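Local coordinates for protein 4-aminobutyrate transaminase (Acinetobacter baumannii, PDB 6WOP) that probably catalyses the pyridoxal-phosphate-dependent transfer of the amino group of 4-aminobutyrate to 2-oxoglutarate, as a class-III aminotransferase, at residues Q371-A374 and M375-L379; G178-V181 and D182-I185; T82-E85 and S86-A89. All blocks are in the same frame, centred on the assembly; numbering follows the deposited sequence.

Contact 1 of 3, residues Q371-A374 and M375-L379; sequences QNYA and MENGL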
loop_
_atom_site.group_PDB
_atom_site.type_symbol
_atom_site.label_atom_id
_atom_site.label_comp_id
_atom_site.label_asym_id
_atom_site.label_seq_id
_atom_site.Cartn_x
_atom_site.Cartn_y
_atom_site.Cartn_z
ATOM N N GLN A 371 3.096 41.584 -0.157
ATOM C CA GLN A 371 3.274 40.988 -1.467
ATOM C C GLN A 371 2.528 41.782 -2.525
ATOM O O GLN A 371 3.065 41.999 -3.625
ATOM C CB GLN A 371 2.796 39.531 -1.450
ATOM C CG GLN A 371 2.941 38.838 -2.801
ATOM C CD GLN A 371 2.463 37.394 -2.793
ATOM O OE1 GLN A 371 1.316 37.081 -2.397
ATOM N NE2 GLN A 371 3.322 36.515 -3.222
ATOM N N ASN A 372 1.277 42.182 -2.237
ATOM C CA ASN A 372 0.555 42.860 -3.305
ATOM C C ASN A 372 1.006 44.312 -3.455
ATOM O O ASN A 372 1.094 44.823 -4.584
ATOM C CB ASN A 372 -0.962 42.787 -3.084
ATOM C CG ASN A 372 -1.443 41.340 -2.950
ATOM O OD1 ASN A 372 -0.644 40.398 -3.083
ATOM N ND2 ASN A 372 -2.741 41.156 -2.694
ATOM N N TYR A 373 1.388 44.997 -2.371
ATOM C CA TYR A 373 2.003 46.310 -2.536
ATOM C C TYR A 373 3.235 46.210 -3.418
ATOM O O TYR A 373 3.459 47.058 -4.293
ATOM C CB TYR A 373 2.411 46.890 -1.205
ATOM C CG TYR A 373 3.111 48.211 -1.384
ATOM C CD1 TYR A 373 4.482 48.277 -1.593
ATOM C CD2 TYR A 373 2.396 49.399 -1.353
ATOM C CE1 TYR A 373 5.115 49.471 -1.768
ATOM C CE2 TYR A 373 3.020 50.591 -1.546
ATOM C CZ TYR A 373 4.385 50.616 -1.725
ATOM O OH TYR A 373 5.032 51.802 -1.898
ATOM N N ALA A 374 4.075 45.210 -3.151
ATOM C CA ALA A 374 5.291 45.047 -3.925
ATOM C C ALA A 374 4.957 44.831 -5.382
ATOM O O ALA A 374 5.549 45.468 -6.267
ATOM C CB ALA A 374 6.123 43.890 -3.384
ATOM N N MET A 375 3.995 43.948 -5.652
ATOM C CA MET A 375 3.603 43.690 -7.033
ATOM C C MET A 375 3.143 44.975 -7.719
ATOM O O MET A 375 3.518 45.223 -8.867
ATOM C CB MET A 375 2.503 42.636 -7.115
ATOM C CG MET A 375 2.254 42.210 -8.558
ATOM S SD MET A 375 3.495 40.982 -8.962
ATOM C CE MET A 375 2.780 39.651 -7.881
ATOM N N GLU A 376 2.347 45.812 -7.031
ATOM C CA GLU A 376 1.919 47.037 -7.712
ATOM C C GLU A 376 3.045 48.044 -7.828
ATOM O O GLU A 376 2.955 48.950 -8.660
ATOM C CB GLU A 376 0.698 47.706 -7.017
ATOM C CG GLU A 376 -0.332 46.695 -6.497
ATOM C CD GLU A 376 -1.065 47.076 -5.183
ATOM O OE1 GLU A 376 -1.461 46.176 -4.408
ATOM O OE2 GLU A 376 -1.297 48.299 -4.954
ATOM N N ASN A 377 4.159 47.873 -7.117
ATOM C CA ASN A 377 5.273 48.801 -7.296
ATOM C C ASN A 377 6.509 48.149 -7.922
ATOM O O ASN A 377 7.631 48.644 -7.748
ATOM C CB ASN A 377 5.626 49.492 -5.978
ATOM C CG ASN A 377 4.542 50.435 -5.534
ATOM O OD1 ASN A 377 4.475 51.568 -5.978
ATOM N ND2 ASN A 377 3.644 49.950 -4.712
ATOM N N GLY A 378 6.309 47.097 -8.717
ATOM C CA GLY A 378 7.380 46.558 -9.551
ATOM C C GLY A 378 8.343 45.621 -8.855
ATOM O O GLY A 378 9.546 45.577 -9.209
ATOM N N LEU A 379 7.851 44.844 -7.901
ATOM C CA LEU A 379 8.667 43.917 -7.122
ATOM C C LEU A 379 7.910 42.594 -6.972
ATOM O O LEU A 379 6.806 42.564 -6.449
ATOM C CB LEU A 379 9.033 44.526 -5.746
ATOM C CG LEU A 379 9.833 43.531 -4.895
ATOM C CD1 LEU A 379 11.280 43.164 -5.537
ATOM C CD2 LEU A 379 9.896 44.016 -3.442
HETATM O O HOH W 1 5.062 40.780 -5.149
#
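N377 brings its ND2 over one face of the Y373 ring. This ND2 sits above the ring centre, 3.1 Å from the plane, and the amide and ring planes are 31° apart. The same ND2 donates to the backbone O of Y373 at 2.9 Å, and that oxygen is close to the amide plane of N377. One NH2 group thus meets both the ring and the carbonyl of one residue. Y373 carries its CG anti to the backbone N (chi1 177°), which swings the ring along the helix toward N377. I410 of helix 401-416 touches both side chains.

This is the C-terminal end of helix 364-376, closed by a Schellman motif. G378, with positive phi, is the C' residue. The N of L379 turns back to the O of A374 at 2.9 Å, and the N of G378 makes a weak bond to the O of M375. N377 N also donates to A374 O, from the opposite face of that carbonyl plane. L379 then starts strand 379-384, and its CD2 packs on A374 CB at 3.8 Å. A water donates to Q371 O on the last helical turn and to L379 O after the turn, at 2.8 Å each. The side chain of Q371 is extended through chi2, and its NE2 reaches L381 O in that strand. M375 bends at chi2 and chi3, and its side chain packs on W26 and F44.

Contact 2 of 3, residues G178-V181 and D182-I185; sequences GISV and DAAI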
loop_
_atom_site.group_PDB
_atom_site.type_symbol
_atom_site.label_atom_id
_atom_site.label_comp_id
_atom_site.label_asym_id
_atom_site.label_seq_id
_atom_site.Cartn_x
_atom_site.Cartn_y
_atom_site.Cartn_z
ATOM N N GLY A 178 9.493 26.187 19.331
ATOM C CA GLY A 178 9.313 25.260 20.422
ATOM C C GLY A 178 9.358 23.809 20.011
ATOM O O GLY A 178 8.758 22.969 20.685
ATOM N N ILE A 179 10.020 23.483 18.904
ATOM C CA ILE A 179 10.318 22.097 18.578
ATOM C C ILE A 179 11.836 21.941 18.663
ATOM O O ILE A 179 12.568 22.250 17.722
ATOM C CB ILE A 179 9.772 21.692 17.211
ATOM C CG1 ILE A 179 8.250 21.885 17.194
ATOM C CG2 ILE A 179 10.149 20.251 16.857
ATOM C CD1 ILE A 179 7.651 21.998 15.812
ATOM N N SER A 180 12.320 21.485 19.815
ATOM C CA SER A 180 13.747 21.368 20.051
ATOM C C SER A 180 14.349 20.241 19.212
ATOM O O SER A 180 13.646 19.398 18.637
ATOM C CB SER A 180 14.008 21.122 21.529
ATOM O OG SER A 180 13.418 19.885 21.913
ATOM N N VAL A 181 15.677 20.241 19.130
ATOM C CA VAL A 181 16.356 19.099 18.513
ATOM C C VAL A 181 15.981 17.808 19.236
ATOM O O VAL A 181 15.662 16.797 18.599
ATOM C CB VAL A 181 17.869 19.335 18.521
ATOM C CG1 VAL A 181 18.613 18.102 18.044
ATOM C CG2 VAL A 181 18.185 20.579 17.629
ATOM N N ASP A 182 15.946 17.838 20.584
ATOM C CA ASP A 182 15.491 16.643 21.318
ATOM C C ASP A 182 14.126 16.179 20.848
ATOM O O ASP A 182 13.901 14.971 20.635
ATOM C CB ASP A 182 15.424 16.947 22.797
ATOM C CG ASP A 182 16.757 16.834 23.487
ATOM O OD1 ASP A 182 17.703 16.318 22.896
ATOM O OD2 ASP A 182 16.838 17.246 24.651
ATOM N N ALA A 183 13.165 17.114 20.741
ATOM C CA ALA A 183 11.812 16.697 20.350
ATOM C C ALA A 183 11.796 16.125 18.957
ATOM O O ALA A 183 11.016 15.201 18.665
ATOM C CB ALA A 183 10.848 17.869 20.430
ATOM N N ALA A 184 12.578 16.720 18.038
ATOM C CA ALA A 184 12.612 16.204 16.673
ATOM C C ALA A 184 13.223 14.808 16.632
ATOM O O ALA A 184 12.731 13.903 15.934
ATOM C CB ALA A 184 13.403 17.213 15.779
ATOM N N ILE A 185 14.324 14.607 17.345
ATOM C CA ILE A 185 14.931 13.289 17.346
ATOM C C ILE A 185 13.975 12.293 17.986
ATOM O O ILE A 185 13.757 11.186 17.475
ATOM C CB ILE A 185 16.290 13.341 18.086
ATOM C CG1 ILE A 185 17.367 14.044 17.232
ATOM C CG2 ILE A 185 16.810 11.919 18.444
ATOM C CD1 ILE A 185 17.774 13.287 16.034
#
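S180 caps the N-terminus of helix 181-194 by bonding to A183. It is the N-cap residue, and the capping bond belongs to its side chain. From CB the chain is one step long. CB lies 3.9 Å from the N of D182. OG follows at chi1 63°, between the backbone N and the carbonyl carbon of its own residue, and this turns it toward the first turn of the helix. There it accepts from A183 N at 3.0 Å, with an N-H...O angle of 159°. OG also comes near two methyl or methylene carbons, A183 CB at 3.6 Å and D182 CB at 3.7 Å.

The backbone O of S180 takes the N-H of A184, so one residue receives two helix N-H groups, one on its side chain and one on its carbonyl. D182 has its carboxylate turned to another part of the fold: OD1 forms a salt bridge with R225 of helix 220-233. V181 also packs on that helix, against E221 and R225, while A184 and I185 touch its F222. This joins the start of helix 181-194 to helix 220-233. Before the cap, I179 places CG2 loosely near A183 CB, and its side chain touches R171. Across the first turn, V181 CG1 is 4.3 Å from I185 CG1. Beside this pair, I185 N donates to V181 O at 2.9 Å, nearly along the C=O axis.

Contact 3 of 3, residues T82-E85 and S86-A89; sequences TPYE and SYVA
The start of helix 85-97 is the setting here, with Y84 at the N-cap position and its ring turned back on Y87 of the first turn. The two rings form an offset edge-to-face pair. The edge of Y87 points to the face of Y84, with centroids 5.8 Å apart and planes at 75°. The ring of Y84 is also held close to the stem of Y87. Its CD2 is 3.5 Å from Y87 CB, and its CE2 is 3.8 Å from Y87 CD2. Y87 has CG anti to its own N (chi1 -179°), and this brings its edge to the face of Y84. S86 OG comes to the edge of the Y84 ring, near its plane, 3.8 Å from CD2.

Both phenol hydroxyls bond outside the two segments. Y84 OH bonds to G301 O, and Y87 OH bonds to F108 N in strand 104-109. Y79 extends the aromatic group, stacking on Y87 and meeting Y84 edge-to-face.

E85 opens the helix. Its backbone O accepts from A89 N at 2.8 Å, with an N-H...O angle of 166°. V88 CB and A89 CB both lie 3.6 Å from that oxygen. The E85 side chain is extended and reaches the second subunit. There OE2 forms a salt bridge with R11 of the second subunit and OE1 one with K39 of the second subunit. The two bridges hold both carboxylate oxygens, and would be expected to favour the charged form. P83 and T82 pack on W26 of the same neighbour. The whole is a helix N-terminus set in a subunit interface, with an aromatic cluster on the N-cap residue.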
loop_
_atom_site.group_PDB
_atom_site.type_symbol
_atom_site.label_atom_id
_atom_site.label_comp_id
_atom_site.label_asym_id
_atom_site.label_seq_id
_atom_site.Cartn_x
_atom_site.Cartn_y
_atom_site.Cartn_z
ATOM N N THR A 82 22.476 6.866 -26.971
ATOM C CA THR A 82 23.785 7.374 -27.390
ATOM C C THR A 82 24.267 8.377 -26.351
ATOM O O THR A 82 23.651 9.464 -26.194
ATOM C CB THR A 82 23.692 8.061 -28.780
ATOM O OG1 THR A 82 23.078 7.157 -29.707
ATOM C CG2 THR A 82 25.111 8.428 -29.262
ATOM N N PRO A 83 25.348 8.101 -25.652
ATOM C CA PRO A 83 25.818 9.013 -24.615
ATOM C C PRO A 83 26.563 10.187 -25.239
ATOM O O PRO A 83 26.845 10.221 -26.455
ATOM C CB PRO A 83 26.747 8.096 -23.773
ATOM C CG PRO A 83 27.410 7.189 -24.870
ATOM C CD PRO A 83 26.264 6.960 -25.889
ATOM N N TYR A 84 26.851 11.169 -24.392
ATOM C CA TYR A 84 27.575 12.371 -24.775
ATOM C C TYR A 84 28.620 12.627 -23.699
ATOM O O TYR A 84 28.422 12.258 -22.542
ATOM C CB TYR A 84 26.625 13.562 -24.891
ATOM C CG TYR A 84 25.300 13.359 -24.191
ATOM C CD1 TYR A 84 24.362 12.464 -24.688
ATOM C CD2 TYR A 84 24.989 14.059 -23.033
ATOM C CE1 TYR A 84 23.149 12.275 -24.051
ATOM C CE2 TYR A 84 23.781 13.876 -22.390
ATOM C CZ TYR A 84 22.864 12.982 -22.903
ATOM O OH TYR A 84 21.659 12.797 -22.266
ATOM N N GLU A 85 29.729 13.256 -24.069
ATOM C CA GLU A 85 30.787 13.518 -23.097
ATOM C C GLU A 85 30.371 14.585 -22.090
ATOM O O GLU A 85 30.827 14.551 -20.943
ATOM C CB GLU A 85 32.058 13.954 -23.875
ATOM C CG GLU A 85 33.223 14.381 -22.982
ATOM C CD GLU A 85 34.515 14.659 -23.764
ATOM O OE1 GLU A 85 34.474 14.712 -25.004
ATOM O OE2 GLU A 85 35.568 14.806 -23.117
ATOM N N SER A 86 29.520 15.567 -22.489
ATOM C CA SER A 86 29.265 16.652 -21.536
ATOM C C SER A 86 28.567 16.142 -20.264
ATOM O O SER A 86 28.692 16.746 -19.186
ATOM C CB SER A 86 28.384 17.719 -22.173
ATOM O OG SER A 86 27.214 17.068 -22.729
ATOM N N TYR A 87 27.803 15.086 -20.385
ATOM C CA TYR A 87 27.123 14.440 -19.243
ATOM C C TYR A 87 28.146 13.800 -18.277
ATOM O O TYR A 87 28.139 14.013 -17.123
ATOM C CB TYR A 87 26.205 13.355 -19.782
ATOM C CG TYR A 87 25.365 12.544 -18.798
ATOM C CD1 TYR A 87 25.958 11.780 -17.816
ATOM C CD2 TYR A 87 23.975 12.477 -18.913
ATOM C CE1 TYR A 87 25.222 11.017 -16.938
ATOM C CE2 TYR A 87 23.223 11.711 -18.036
ATOM C CZ TYR A 87 23.856 10.958 -17.044
ATOM O OH TYR A 87 23.149 10.203 -16.182
ATOM N N VAL A 88 29.058 13.060 -18.853
ATOM C CA VAL A 88 30.109 12.469 -18.040
ATOM C C VAL A 88 30.872 13.572 -17.357
ATOM O O VAL A 88 31.246 13.448 -16.208
ATOM C CB VAL A 88 31.031 11.607 -18.934
ATOM C CG1 VAL A 88 32.273 11.058 -18.146
ATOM C CG2 VAL A 88 30.202 10.445 -19.610
ATOM N N ALA A 89 31.235 14.619 -18.128
ATOM C CA ALA A 89 32.044 15.689 -17.547
ATOM C C ALA A 89 31.275 16.368 -16.413
ATOM O O ALA A 89 31.865 16.752 -15.398
ATOM C CB ALA A 89 32.454 16.716 -18.639
#

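All three contacts are local turns at helix ends. Contacts 2 and 3 are N-terminal starts, and contact 1 is a C-terminal close. They do not touch. Centres of contacts 1 and 2 are 37 Å apart; contact 3 is 44 Å from each of them. Contact 3 lies on the opposite side of the chain's centre from both. It is the one that meets another subunit, while contacts 1 and 2 are touched by no other chain of the assembly. The same tryptophan position serves two sites, in different chains: M375 of contact 1 packs on W26 of its own chain, contact 3 on W26 of the second subunit. A tartaric acid, probably from the crystallisation liquor, lies about 4 Å from the I185 side chain.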